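Aminotransferase, class I (Staphylococcus aureus, PDB 2O1B) probably transfers amino groups between amino acids and 2-oxo acids as a class I aminotransferase of the aspartate aminotransferase type, using bound pyridoxal-5'-phosphate. Local coordinates at residues I246-L251 / G263-N268; A89-I94 / V112-G117; I217-A222 / P233-S238; A124-V129 / L184-Y189. All blocks are in the same frame, centred on the assembly; numbering follows the deposited sequence. Where two conformers were deposited one is given.

How the contacts relate
All four contacts belong to the seven-stranded mixed sheet of the PLP-dependent aminotransferase fold. Along the chain contact 2 comes first, then 4, 3 and 1. Contact 1 pairs the neighbouring strands 245-250 and 263-267. Strand 112-115 of contact 2 lies beside 263-267 at the sheet margin, with contact centres about 8 Å apart; strand 216-220 of contact 3 lies on the other side of 245-250, also about 8 Å from contact 1 between centres. Contact 4 adds the next strand, 182-187, and covers it with helix 118-129. Contacts 2 and 4 are about 18 Å apart, centre to centre. Each contact includes a PLP-pocket residue (Ser250, Gly117, Asp220 with Ala222, Thr188), bringing residues far apart in sequence together.

Contact 1: residues I246-L251 / G263-N268; sequences IEIYSL and GFAVGN. With PLP (pyridoxal-5'-phosphate), chain B.
Strands 246-250 and 263-267 run antiparallel, their axes at 156°, and the ladder from Ile246-Gly267 to Ser250-Gly263 is unbroken. Two hydrogen-bonded pairs carry it: Glu247 N reaches Val266 O at 2.7 Å and Val266 N returns to Glu247 O, while Tyr249 N meets Phe264 O at 2.8 Å and Phe264 N returns to Tyr249 O. Between them, Ala265 CA approaches Glu247 O closely enough for a CA-H...O contact.

Tyr249 and Phe264 project from the same side of the sheet and lie side by side. Tyr249 CB sits over one face of the Phe264 ring, 3.9 Å from the ring centroid, a CH-pi contact. Phe264 CG stands between its backbone N and carbonyl carbon (chi1 57°), which swings the ring back over its neighbour. The two rings are nearly parallel, at 22°, but slid so far that they barely overlap.

Strand 263-267 runs against its neighbours in the mixed sheet of the class I aminotransferase fold, antiparallel to both 245-250 and 112-115, and helix 88-102 covers the aromatic side. On the other side Ile248 CG1 packs on Ala265 CB at 3.8 Å, next to helices 118-129 and 269-282. That side also carries Ser250, whose OG donates to PLP O3P at 2.7 Å and takes a bond from Ser252 N. Glu247 turns its buried carboxylate away from Val266, toward Tyr98.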
loop_
_atom_site.group_PDB
_atom_site.type_symbol
_atom_site.label_atom_id
_atom_site.label_comp_id
_atom_site.label_asym_id
_atom_site.label_seq_id
_atom_site.Cartn_x
_atom_site.Cartn_y
_atom_site.Cartn_z
ATOM N N ILE A 246 -7.294 13.032 13.935
ATOM C CA ILE A 246 -7.572 12.878 12.507
ATOM C C ILE A 246 -8.762 11.956 12.375
ATOM O O ILE A 246 -9.041 11.149 13.265
ATOM C CB ILE A 246 -6.385 12.273 11.699
ATOM C CG1 ILE A 246 -5.925 10.935 12.297
ATOM C CG2 ILE A 246 -5.246 13.276 11.584
ATOM C CD1 ILE A 246 -4.928 10.157 11.410
ATOM N N GLU A 247 -9.471 12.089 11.262
ATOM C CA GLU A 247 -10.564 11.198 10.939
ATOM C C GLU A 247 -10.256 10.494 9.631
ATOM O O GLU A 247 -9.787 11.116 8.684
ATOM C CB GLU A 247 -11.834 11.994 10.800
ATOM C CG GLU A 247 -13.078 11.157 10.726
ATOM C CD GLU A 247 -14.254 11.970 11.116
ATOM O OE1 GLU A 247 -14.699 12.810 10.291
ATOM O OE2 GLU A 247 -14.707 11.788 12.261
ATOM N N ILE A 248 -10.531 9.195 9.580
ATOM C CA ILE A 248 -10.258 8.404 8.378
ATOM C C ILE A 248 -11.587 7.952 7.761
ATOM O O ILE A 248 -12.456 7.410 8.438
ATOM C CB ILE A 248 -9.287 7.256 8.687
ATOM C CG1 ILE A 248 -7.864 7.831 8.831
ATOM C CG2 ILE A 248 -9.334 6.186 7.587
ATOM C CD1 ILE A 248 -6.817 6.873 9.267
ATOM N N TYR A 249 -11.746 8.235 6.483
ATOM C CA TYR A 249 -12.997 8.008 5.773
ATOM C C TYR A 249 -12.731 7.082 4.595
ATOM O O TYR A 249 -11.746 7.276 3.880
ATOM C CB TYR A 249 -13.554 9.343 5.266
ATOM C CG TYR A 249 -14.975 9.251 4.751
ATOM C CD1 TYR A 249 -16.063 9.474 5.610
ATOM C CD2 TYR A 249 -15.242 8.923 3.412
ATOM C CE1 TYR A 249 -17.385 9.357 5.149
ATOM C CE2 TYR A 249 -16.554 8.814 2.943
ATOM C CZ TYR A 249 -17.617 9.022 3.822
ATOM O OH TYR A 249 -18.910 8.904 3.362
ATOM N N SER A 250 -13.613 6.098 4.387
ATOM C CA SER A 250 -13.450 5.114 3.323
ATOM C C SER A 250 -14.541 5.242 2.271
ATOM O O SER A 250 -15.693 5.508 2.604
ATOM C CB SER A 250 -13.488 3.691 3.894
ATOM O OG SER A 250 -13.392 2.746 2.840
ATOM N N LEU A 251 -14.176 5.046 1.005
ATOM C CA LEU A 251 -15.172 4.920 -0.077
ATOM C C LEU A 251 -15.738 3.497 -0.261
ATOM O O LEU A 251 -16.693 3.279 -1.023
ATOM C CB LEU A 251 -14.595 5.434 -1.400
ATOM C CG LEU A 251 -14.416 6.952 -1.567
ATOM C CD1 LEU A 251 -13.179 7.486 -0.863
ATOM C CD2 LEU A 251 -14.362 7.308 -3.048
ATOM N N GLY A 263 -9.408 5.665 0.107
ATOM C CA GLY A 263 -9.943 6.366 1.272
ATOM C C GLY A 263 -9.079 7.588 1.527
ATOM O O GLY A 263 -8.229 7.935 0.700
ATOM N N PHE A 264 -9.300 8.251 2.659
ATOM C CA PHE A 264 -8.478 9.400 3.027
ATOM C C PHE A 264 -8.486 9.667 4.521
ATOM O O PHE A 264 -9.424 9.278 5.224
ATOM C CB PHE A 264 -8.882 10.657 2.244
ATOM C CG PHE A 264 -10.323 11.044 2.396
ATOM C CD1 PHE A 264 -11.265 10.641 1.457
ATOM C CD2 PHE A 264 -10.733 11.843 3.455
ATOM C CE1 PHE A 264 -12.608 11.008 1.592
ATOM C CE2 PHE A 264 -12.062 12.221 3.590
ATOM C CZ PHE A 264 -13.002 11.803 2.649
ATOM N N ALA A 265 -7.412 10.308 4.985
ATOM C CA ALA A 265 -7.288 10.811 6.339
ATOM C C ALA A 265 -7.462 12.314 6.275
ATOM O O ALA A 265 -7.027 12.959 5.311
ATOM C CB ALA A 265 -5.928 10.466 6.924
ATOM N N VAL A 266 -8.077 12.868 7.314
ATOM C CA VAL A 266 -8.402 14.296 7.357
ATOM C C VAL A 266 -8.243 14.823 8.781
ATOM O O VAL A 266 -8.588 14.143 9.743
ATOM C CB VAL A 266 -9.828 14.559 6.772
ATOM C CG1 VAL A 266 -10.560 15.624 7.527
ATOM C CG2 VAL A 266 -9.751 14.915 5.297
ATOM N N GLY A 267 -7.659 16.015 8.931
ATOM C CA GLY A 267 -7.549 16.639 10.259
ATOM C C GLY A 267 -6.206 17.164 10.743
ATOM O O GLY A 267 -5.499 17.860 9.999
ATOM N N ASN A 268 -5.875 16.855 12.004
ATOM C CA ASN A 268 -4.654 17.352 12.670
ATOM C C ASN A 268 -3.458 17.443 11.741
ATOM O O ASN A 268 -3.014 16.416 11.226
ATOM C CB ASN A 268 -4.270 16.466 13.858
ATOM C CG ASN A 268 -3.181 17.095 14.727
ATOM O OD1 ASN A 268 -3.452 17.982 15.539
ATOM N ND2 ASN A 268 -1.944 16.643 14.552
HETATM N N1 PLP B . -12.357 0.206 9.670
HETATM C C2 PLP B . -13.592 -0.381 9.872
HETATM C C2A PLP B . -14.318 -0.141 11.167
HETATM C C3 PLP B . -14.144 -1.152 8.846
HETATM O O3 PLP B . -15.362 -1.749 8.995
HETATM C C4 PLP B . -13.445 -1.329 7.644
HETATM C C4A PLP B . -14.249 -1.659 6.421
HETATM C C5 PLP B . -12.190 -0.743 7.462
HETATM C C6 PLP B . -11.649 0.028 8.491
HETATM C C5A PLP B . -11.396 -0.942 6.178
HETATM O O4P PLP B . -11.918 -0.200 5.092
HETATM P P PLP B . -11.128 -0.128 3.684
HETATM O O1P PLP B . -11.871 -0.962 2.653
HETATM O O2P PLP B . -9.743 -0.666 3.920
HETATM O O3P PLP B . -11.107 1.313 3.260
#

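Contact 2: residues A89-I94 / V112-G117; sequences AFKQAI and VCILYG. With PLP (pyridoxal-5'-phosphate), chain B.
Apolar contacts join helix 89-94 to strand 112-115, and Ile114 meets Phe90 most closely. Its CG1 comes to 3.5 Å from Phe90 CE2, obliquely to the ring, and its CG2 reaches the same ring carbon. With chi1 at -166°, Phe90 points its ring out from the helix and across the isoleucine. One face of that ring also receives CD1 of Ile94, one turn further along the same helix.

Ile94 works on two strand residues at once: its CD1 touches Val112 CG1 at 3.6 Å and Ile114 CG1 at 3.9 Å, while its CG2 rests against both methyls of Val112. The helix crosses the strand at 108°, and covers the marginal strand of the large aminotransferase sheet on the side where Val112 and Ile114 point. Ile94 also leans on Phe264 and Val266 of the next strand, while Phe90 reaches helix 288-300.

The aliphatic part of Lys91 contributes too, its CG lying 4.1 Å from Ile114 CD1 where the two side chains cross at about a right angle. Beyond CG the chain runs extended, delivering NZ to a salt bridge with Glu109. Past the strand, Gly117 enters the cofactor pocket, its carbonyl carbon 3.8 Å from PLP O3P.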
loop_
_atom_site.group_PDB
_atom_site.type_symbol
_atom_site.label_atom_id
_atom_site.label_comp_id
_atom_site.label_asym_id
_atom_site.label_seq_id
_atom_site.Cartn_x
_atom_site.Cartn_y
_atom_site.Cartn_z
ATOM N N ALA A 89 -7.433 18.103 -7.747
ATOM C CA ALA A 89 -8.869 17.856 -7.845
ATOM C C ALA A 89 -9.363 16.829 -6.808
ATOM O O ALA A 89 -10.499 16.922 -6.349
ATOM C CB ALA A 89 -9.240 17.430 -9.248
ATOM N N PHE A 90 -8.512 15.869 -6.447
ATOM C CA PHE A 90 -8.851 14.862 -5.422
ATOM C C PHE A 90 -8.813 15.515 -4.050
ATOM O O PHE A 90 -9.791 15.440 -3.301
ATOM C CB PHE A 90 -7.933 13.618 -5.522
ATOM C CG PHE A 90 -8.420 12.382 -4.742
ATOM C CD1 PHE A 90 -9.703 12.301 -4.206
ATOM C CD2 PHE A 90 -7.571 11.287 -4.577
ATOM C CE1 PHE A 90 -10.110 11.165 -3.489
ATOM C CE2 PHE A 90 -7.975 10.142 -3.880
ATOM C CZ PHE A 90 -9.241 10.085 -3.335
ATOM N N LYS A 91 -7.711 16.198 -3.733
ATOM C CA LYS A 91 -7.619 16.931 -2.459
ATOM C C LYS A 91 -8.811 17.877 -2.276
ATOM O O LYS A 91 -9.346 18.027 -1.175
ATOM C CB LYS A 91 -6.317 17.730 -2.391
ATOM C CG LYS A 91 -5.045 16.895 -2.474
ATOM C CD LYS A 91 -3.839 17.816 -2.447
ATOM C CE LYS A 91 -2.540 17.055 -2.649
ATOM N NZ LYS A 91 -1.433 18.000 -2.989
ATOM N N GLN A 92 -9.215 18.507 -3.377
ATOM C CA GLN A 92 -10.330 19.438 -3.392
ATOM C C GLN A 92 -11.687 18.753 -3.228
ATOM O O GLN A 92 -12.577 19.302 -2.579
ATOM C CB GLN A 92 -10.306 20.274 -4.671
ATOM C CG GLN A 92 -11.342 21.387 -4.708
ATOM C CD GLN A 92 -11.032 22.520 -3.739
ATOM O OE1 GLN A 92 -9.955 23.101 -3.782
ATOM N NE2 GLN A 92 -11.988 22.851 -2.881
ATOM N N ALA A 93 -11.857 17.574 -3.828
ATOM C CA ALA A 93 -13.114 16.826 -3.687
ATOM C C ALA A 93 -13.299 16.370 -2.243
ATOM O O ALA A 93 -14.423 16.294 -1.751
ATOM C CB ALA A 93 -13.158 15.635 -4.633
ATOM N N ILE A 94 -12.180 16.103 -1.576
ATOM C CA ILE A 94 -12.166 15.728 -0.168
ATOM C C ILE A 94 -12.608 16.874 0.740
ATOM O O ILE A 94 -13.484 16.690 1.589
ATOM C CB ILE A 94 -10.766 15.215 0.271
ATOM C CG1 ILE A 94 -10.487 13.833 -0.340
ATOM C CG2 ILE A 94 -10.673 15.128 1.790
ATOM C CD1 ILE A 94 -9.018 13.415 -0.315
ATOM N N VAL A 112 -5.079 17.009 4.656
ATOM C CA VAL A 112 -5.623 15.950 3.816
ATOM C C VAL A 112 -4.520 14.992 3.360
ATOM O O VAL A 112 -3.503 15.430 2.823
ATOM C CB VAL A 112 -6.339 16.538 2.570
ATOM C CG1 VAL A 112 -6.805 15.431 1.667
ATOM C CG2 VAL A 112 -7.526 17.406 2.977
ATOM N N CYS A 113 -4.733 13.692 3.580
ATOM C CA CYS A 113 -3.827 12.637 3.098
ATOM C C CYS A 113 -4.653 11.524 2.483
ATOM O O CYS A 113 -5.486 10.910 3.163
ATOM C CB CYS A 113 -2.975 12.066 4.241
ATOM S SG CYS A 113 -1.804 10.760 3.741
ATOM N N ILE A 114 -4.438 11.280 1.197
ATOM C CA ILE A 114 -5.117 10.211 0.478
ATOM C C ILE A 114 -4.591 8.845 0.914
ATOM O O ILE A 114 -3.387 8.687 1.114
ATOM C CB ILE A 114 -4.921 10.388 -1.038
ATOM C CG1 ILE A 114 -5.792 11.538 -1.536
ATOM C CG2 ILE A 114 -5.336 9.158 -1.786
ATOM C CD1 ILE A 114 -5.053 12.802 -1.804
ATOM N N LEU A 115 -5.495 7.869 1.061
ATOM C CA LEU A 115 -5.135 6.523 1.539
ATOM C C LEU A 115 -5.426 5.437 0.510
ATOM O O LEU A 115 -6.415 5.510 -0.208
ATOM C CB LEU A 115 -5.839 6.192 2.868
ATOM C CG LEU A 115 -5.620 7.131 4.064
ATOM C CD1 LEU A 115 -6.485 6.738 5.256
ATOM C CD2 LEU A 115 -4.152 7.199 4.462
ATOM N N TYR A 116 -4.562 4.425 0.467
ATOM C CA TYR A 116 -4.690 3.298 -0.460
ATOM C C TYR A 116 -5.597 2.232 0.167
ATOM O O TYR A 116 -5.159 1.109 0.458
ATOM C CB TYR A 116 -3.306 2.715 -0.758
ATOM C CG TYR A 116 -2.321 3.736 -1.281
ATOM C CD1 TYR A 116 -2.157 3.929 -2.648
ATOM C CD2 TYR A 116 -1.553 4.516 -0.407
ATOM C CE1 TYR A 116 -1.253 4.869 -3.142
ATOM C CE2 TYR A 116 -0.648 5.463 -0.889
ATOM C CZ TYR A 116 -0.508 5.638 -2.259
ATOM O OH TYR A 116 0.386 6.561 -2.759
ATOM N N GLY A 117 -6.859 2.603 0.372
ATOM C CA GLY A 117 -7.770 1.870 1.246
ATOM C C GLY A 117 -7.427 2.270 2.664
ATOM O O GLY A 117 -6.248 2.399 2.995
HETATM N N1 PLP B . -12.357 0.206 9.670
HETATM C C2 PLP B . -13.592 -0.381 9.872
HETATM C C2A PLP B . -14.318 -0.141 11.167
HETATM C C3 PLP B . -14.144 -1.152 8.846
HETATM O O3 PLP B . -15.362 -1.749 8.995
HETATM C C4 PLP B . -13.445 -1.329 7.644
HETATM C C4A PLP B . -14.249 -1.659 6.421
HETATM C C5 PLP B . -12.190 -0.743 7.462
HETATM C C6 PLP B . -11.649 0.028 8.491
HETATM C C5A PLP B . -11.396 -0.942 6.178
HETATM O O4P PLP B . -11.918 -0.200 5.092
HETATM P P PLP B . -11.128 -0.128 3.684
HETATM O O1P PLP B . -11.871 -0.962 2.653
HETATM O O2P PLP B . -9.743 -0.666 3.920
HETATM O O3P PLP B . -11.107 1.313 3.260
#

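Contact 3: residues I217-A222 / P233-S238; sequences IVHDFA and PSILAS. With PLP (pyridoxal-5'-phosphate), chain B.
Ile217 and Ile235 meet through their side-chain carbons, Ile217 CG2 against Ile235 CD1 at 3.8 Å. The two branches of Ile235 part at CB: CG1, set opposite the backbone N (chi1 -166°), carries CD1 to Ile217, while CG2 reaches His219 CB at 3.9 Å. One branched side chain thus spans two alternate residues of strand 217-220. Further on, the far end of the Phe221 ring meets the loop backbone, CZ 3.4 Å from Pro233 O, at an oblique angle to the ring, and its CE2 lies beside Ser234 CB.

Ser234 OG accepts from Leu236 N at 3.1 Å, an ST turn that begins the helical-like bend 235-237, and the same oxygen is hydrogen-bonded to Glu247 of the adjacent strand, which also takes the N-H of Ile235.

Asp220 and Ala222 face the cofactor. Asp220 OD1 lies 2.5 Å from PLP N1 and is hydrogen-bonded to Tyr146 OH, and Ala222 CB rests 3.6 Å from PLP C2. A carboxylate beside the pyridine nitrogen is a hallmark of this fold; as in related aminotransferases, it probably keeps that nitrogen protonated and strengthens the ring as an electron sink.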
loop_
_atom_site.group_PDB
_atom_site.type_symbol
_atom_site.label_atom_id
_atom_site.label_comp_id
_atom_site.label_asym_id
_atom_site.label_seq_id
_atom_site.Cartn_x
_atom_site.Cartn_y
_atom_site.Cartn_z
ATOM N N ILE A 217 -5.950 11.274 18.800
ATOM C CA ILE A 217 -7.052 10.380 18.503
ATOM C C ILE A 217 -7.102 10.105 17.009
ATOM O O ILE A 217 -6.906 11.015 16.187
ATOM C CB ILE A 217 -8.408 10.987 18.969
ATOM C CG1 ILE A 217 -8.432 11.162 20.492
ATOM C CG2 ILE A 217 -9.598 10.145 18.486
ATOM C CD1 ILE A 217 -9.559 12.035 20.998
ATOM N N VAL A 218 -7.357 8.845 16.666
ATOM C CA VAL A 218 -7.664 8.467 15.298
ATOM C C VAL A 218 -9.087 7.975 15.318
ATOM O O VAL A 218 -9.385 6.991 15.982
ATOM C CB VAL A 218 -6.778 7.312 14.785
ATOM C CG1 VAL A 218 -7.177 6.931 13.349
ATOM C CG2 VAL A 218 -5.327 7.704 14.841
ATOM N N HIS A 219 -9.967 8.658 14.599
ATOM C CA HIS A 219 -11.342 8.199 14.499
ATOM C C HIS A 219 -11.570 7.505 13.162
ATOM O O HIS A 219 -11.367 8.106 12.113
ATOM C CB HIS A 219 -12.347 9.345 14.713
ATOM C CG HIS A 219 -13.776 8.916 14.560
ATOM N ND1 HIS A 219 -14.316 7.869 15.277
ATOM C CD2 HIS A 219 -14.764 9.368 13.753
ATOM C CE1 HIS A 219 -15.576 7.696 14.915
ATOM N NE2 HIS A 219 -15.872 8.592 13.992
ATOM N N ASP A 220 -11.980 6.234 13.229
ATOM C CA ASP A 220 -12.216 5.373 12.061
ATOM C C ASP A 220 -13.680 5.485 11.638
ATOM O O ASP A 220 -14.575 4.903 12.256
ATOM C CB ASP A 220 -11.861 3.930 12.434
ATOM C CG ASP A 220 -11.959 2.945 11.274
ATOM O OD1 ASP A 220 -11.531 1.768 11.484
ATOM O OD2 ASP A 220 -12.445 3.315 10.173
ATOM N N PHE A 221 -13.910 6.232 10.567
ATOM C CA PHE A 221 -15.247 6.652 10.136
ATOM C C PHE A 221 -15.737 5.843 8.930
ATOM O O PHE A 221 -16.519 6.339 8.106
ATOM C CB PHE A 221 -15.170 8.135 9.766
ATOM C CG PHE A 221 -16.443 8.920 9.997
ATOM C CD1 PHE A 221 -17.423 8.480 10.871
ATOM C CD2 PHE A 221 -16.631 10.130 9.332
ATOM C CE1 PHE A 221 -18.582 9.230 11.077
ATOM C CE2 PHE A 221 -17.786 10.886 9.527
ATOM C CZ PHE A 221 -18.763 10.430 10.407
ATOM N N ALA A 222 -15.278 4.595 8.840
ATOM C CA ALA A 222 -15.651 3.669 7.751
ATOM C C ALA A 222 -17.149 3.570 7.497
ATOM O O ALA A 222 -17.580 3.401 6.339
ATOM C CB ALA A 222 -15.086 2.292 8.029
ATOM N N PRO A 233 -22.003 11.978 13.451
ATOM C CA PRO A 233 -21.153 13.154 13.527
ATOM C C PRO A 233 -19.673 12.877 13.238
ATOM O O PRO A 233 -19.168 11.784 13.521
ATOM C CB PRO A 233 -21.321 13.604 14.982
ATOM C CG PRO A 233 -21.567 12.380 15.710
ATOM C CD PRO A 233 -22.297 11.439 14.788
ATOM N N SER A 234 -19.002 13.887 12.689
ATOM C CA SER A 234 -17.559 13.873 12.525
ATOM C C SER A 234 -16.915 14.312 13.846
ATOM O O SER A 234 -17.431 15.207 14.510
ATOM C CB SER A 234 -17.164 14.841 11.409
ATOM O OG SER A 234 -15.750 14.924 11.263
ATOM N N ILE A 235 -15.790 13.705 14.216
ATOM C CA ILE A 235 -15.023 14.200 15.367
ATOM C C ILE A 235 -14.456 15.601 15.080
ATOM O O ILE A 235 -14.226 16.389 15.998
ATOM C CB ILE A 235 -13.888 13.226 15.778
ATOM C CG1 ILE A 235 -13.343 13.585 17.169
ATOM C CG2 ILE A 235 -12.768 13.172 14.697
ATOM C CD1 ILE A 235 -12.418 12.527 17.782
ATOM N N LEU A 236 -14.246 15.908 13.796
ATOM C CA LEU A 236 -13.703 17.206 13.399
ATOM C C LEU A 236 -14.732 18.336 13.396
ATOM O O LEU A 236 -14.357 19.502 13.284
ATOM C CB LEU A 236 -12.993 17.125 12.045
ATOM C CG LEU A 236 -11.870 16.100 11.869
ATOM C CD1 LEU A 236 -11.222 16.324 10.526
ATOM C CD2 LEU A 236 -10.852 16.207 12.963
ATOM N N ALA A 237 -16.018 18.006 13.531
ATOM C CA ALA A 237 -17.061 19.037 13.650
ATOM C C ALA A 237 -17.239 19.502 15.096
ATOM O O ALA A 237 -17.912 20.503 15.363
ATOM C CB ALA A 237 -18.386 18.549 13.069
ATOM N N SER A 238 -16.649 18.768 16.031
ATOM C CA SER A 238 -16.613 19.210 17.424
ATOM C C SER A 238 -15.536 20.280 17.566
ATOM O O SER A 238 -14.467 20.152 16.986
ATOM C CB SER A 238 -16.321 18.034 18.358
ATOM O OG SER A 238 -17.465 17.214 18.535
HETATM N N1 PLP B . -12.357 0.206 9.670
HETATM C C2 PLP B . -13.592 -0.381 9.872
HETATM C C2A PLP B . -14.318 -0.141 11.167
HETATM C C3 PLP B . -14.144 -1.152 8.846
HETATM O O3 PLP B . -15.362 -1.749 8.995
HETATM C C4 PLP B . -13.445 -1.329 7.644
HETATM C C4A PLP B . -14.249 -1.659 6.421
HETATM C C5 PLP B . -12.190 -0.743 7.462
HETATM C C6 PLP B . -11.649 0.028 8.491
HETATM C C5A PLP B . -11.396 -0.942 6.178
HETATM O O4P PLP B . -11.918 -0.200 5.092
HETATM P P PLP B . -11.128 -0.128 3.684
HETATM O O1P PLP B . -11.871 -0.962 2.653
HETATM O O2P PLP B . -9.743 -0.666 3.920
HETATM O O3P PLP B . -11.107 1.313 3.260
#

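Contact 4: residues A124-V129 / L184-Y189; sequences AVPTCV and LIYLTY
Leu184 meets helix 124-129 at the start of the strand segment, its two methyls spread over three helix residues. CD2 takes the nearer positions, 3.8 Å from Val125 CG1 and 4.0 Å from Pro126 CG, and CD1 lies more loosely against Val129 CG1 at 4.4 Å. A chi1 of -171° sends the Leu184 side chain straight out toward the helix.

The helix and the strand run nearly antiparallel, at 159°, with the helix packed on one side of the central parallel strands in the aminotransferase fold. Val125 also touches Val218 of the adjoining strand. Within helix 124-129 a kink appears where the N atoms of Pro126 and Thr127 lack bonds to the turn before; Pro126 has no N-H to give.

Tyr186, two residues on, brings its hydroxyl to the helix. OH sits 3.3 Å from Pro126 CD and 3.7 Å from Val125 CB, while Pro126 CG lies at the edge of the ring, near its plane. The same hydroxyl is hydrogen-bonded to Leu122 O in the preceding turn, and the ring stacks on Tyr146. Beyond it the chain reaches Thr188, which touches PLP and whose OG1 bonds to Tyr146 OH.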
loop_
_atom_site.group_PDB
_atom_site.type_symbol
_atom_site.label_atom_id
_atom_site.label_comp_id
_atom_site.label_asym_id
_atom_site.label_seq_id
_atom_site.Cartn_x
_atom_site.Cartn_y
_atom_site.Cartn_z
ATOM N N ALA A 124 -0.941 2.213 9.546
ATOM C CA ALA A 124 0.279 3.034 9.439
ATOM C C ALA A 124 0.436 4.062 10.565
ATOM O O ALA A 124 1.569 4.372 10.973
ATOM C CB ALA A 124 0.353 3.715 8.064
ATOM N N VAL A 125 -0.690 4.553 11.093
ATOM C CA VAL A 125 -0.688 5.663 12.055
ATOM C C VAL A 125 0.302 5.486 13.207
ATOM O O VAL A 125 1.050 6.412 13.498
ATOM C CB VAL A 125 -2.111 6.019 12.634
ATOM C CG1 VAL A 125 -1.987 7.092 13.704
ATOM C CG2 VAL A 125 -3.062 6.515 11.540
ATOM N N PRO A 126 0.304 4.320 13.890
ATOM C CA PRO A 126 1.252 4.254 15.017
ATOM C C PRO A 126 2.711 4.406 14.600
ATOM O O PRO A 126 3.489 5.060 15.305
ATOM C CB PRO A 126 0.992 2.869 15.600
ATOM C CG PRO A 126 -0.442 2.554 15.173
ATOM C CD PRO A 126 -0.499 3.086 13.796
ATOM N N THR A 127 3.089 3.797 13.477
ATOM C CA THR A 127 4.461 3.901 12.970
ATOM C C THR A 127 4.841 5.370 12.776
ATOM O O THR A 127 5.980 5.773 13.073
ATOM C CB THR A 127 4.647 3.093 11.646
ATOM O OG1 THR A 127 4.746 1.699 11.956
ATOM C CG2 THR A 127 5.907 3.506 10.897
ATOM N N CYS A 128 3.862 6.148 12.306
ATOM C CA CYS A 128 4.023 7.576 12.040
ATOM C C CYS A 128 4.024 8.478 13.262
ATOM O O CYS A 128 4.629 9.547 13.223
ATOM C CB CYS A 128 2.933 8.056 11.100
ATOM S SG CYS A 128 2.995 7.230 9.534
ATOM N N VAL A 129 3.355 8.059 14.336
ATOM C CA VAL A 129 2.985 8.978 15.408
ATOM C C VAL A 129 3.574 8.632 16.776
ATOM O O VAL A 129 3.899 9.532 17.554
ATOM C CB VAL A 129 1.431 9.123 15.482
ATOM C CG1 VAL A 129 0.972 9.453 16.877
ATOM C CG2 VAL A 129 0.959 10.171 14.506
ATOM N N LEU A 184 -1.777 7.416 21.803
ATOM C CA LEU A 184 -2.736 7.270 20.722
ATOM C C LEU A 184 -3.967 6.484 21.173
ATOM O O LEU A 184 -3.864 5.540 21.971
ATOM C CB LEU A 184 -2.077 6.588 19.515
ATOM C CG LEU A 184 -2.839 6.509 18.188
ATOM C CD1 LEU A 184 -3.064 7.891 17.567
ATOM C CD2 LEU A 184 -2.069 5.633 17.233
ATOM N N ILE A 185 -5.121 6.897 20.650
ATOM C CA ILE A 185 -6.406 6.258 20.914
ATOM C C ILE A 185 -7.189 6.076 19.618
ATOM O O ILE A 185 -7.400 7.028 18.873
ATOM C CB ILE A 185 -7.261 7.101 21.885
ATOM C CG1 ILE A 185 -6.510 7.313 23.203
ATOM C CG2 ILE A 185 -8.618 6.432 22.142
ATOM C CD1 ILE A 185 -7.262 8.149 24.196
ATOM N N TYR A 186 -7.621 4.849 19.352
ATOM C CA TYR A 186 -8.549 4.621 18.248
ATOM C C TYR A 186 -9.976 4.696 18.741
ATOM O O TYR A 186 -10.309 4.164 19.811
ATOM C CB TYR A 186 -8.313 3.267 17.593
ATOM C CG TYR A 186 -7.106 3.225 16.714
ATOM C CD1 TYR A 186 -5.829 3.234 17.254
ATOM C CD2 TYR A 186 -7.234 3.171 15.327
ATOM C CE1 TYR A 186 -4.706 3.192 16.442
ATOM C CE2 TYR A 186 -6.113 3.117 14.510
ATOM C CZ TYR A 186 -4.856 3.130 15.072
ATOM O OH TYR A 186 -3.735 3.075 14.260
ATOM N N LEU A 187 -10.814 5.362 17.954
ATOM C CA LEU A 187 -12.241 5.385 18.204
ATOM C C LEU A 187 -12.912 5.019 16.894
ATOM O O LEU A 187 -12.358 5.271 15.832
ATOM C CB LEU A 187 -12.695 6.766 18.695
ATOM C CG LEU A 187 -12.195 7.179 20.098
ATOM C CD1 LEU A 187 -12.637 8.577 20.463
ATOM C CD2 LEU A 187 -12.639 6.174 21.179
ATOM N N THR A 188 -14.089 4.414 16.984
ATOM C CA THR A 188 -14.805 3.908 15.817
ATOM C C THR A 188 -16.301 4.032 16.065
ATOM O O THR A 188 -16.868 3.247 16.825
ATOM C CB THR A 188 -14.485 2.403 15.580
ATOM O OG1 THR A 188 -13.102 2.137 15.863
ATOM C CG2 THR A 188 -14.817 1.991 14.157
ATOM N N TYR A 189 -16.921 5.033 15.440
ATOM C CA TYR A 189 -18.361 5.256 15.481
ATOM C C TYR A 189 -18.872 5.664 14.097
ATOM O O TYR A 189 -18.467 6.693 13.559
ATOM C CB TYR A 189 -18.754 6.286 16.556
ATOM C CG TYR A 189 -18.360 5.802 17.931
ATOM C CD1 TYR A 189 -17.168 6.213 18.520
ATOM C CD2 TYR A 189 -19.147 4.865 18.608
ATOM C CE1 TYR A 189 -16.782 5.733 19.778
ATOM C CE2 TYR A 189 -18.770 4.369 19.841
ATOM C CZ TYR A 189 -17.593 4.810 20.425
ATOM O OH TYR A 189 -17.236 4.319 21.650
#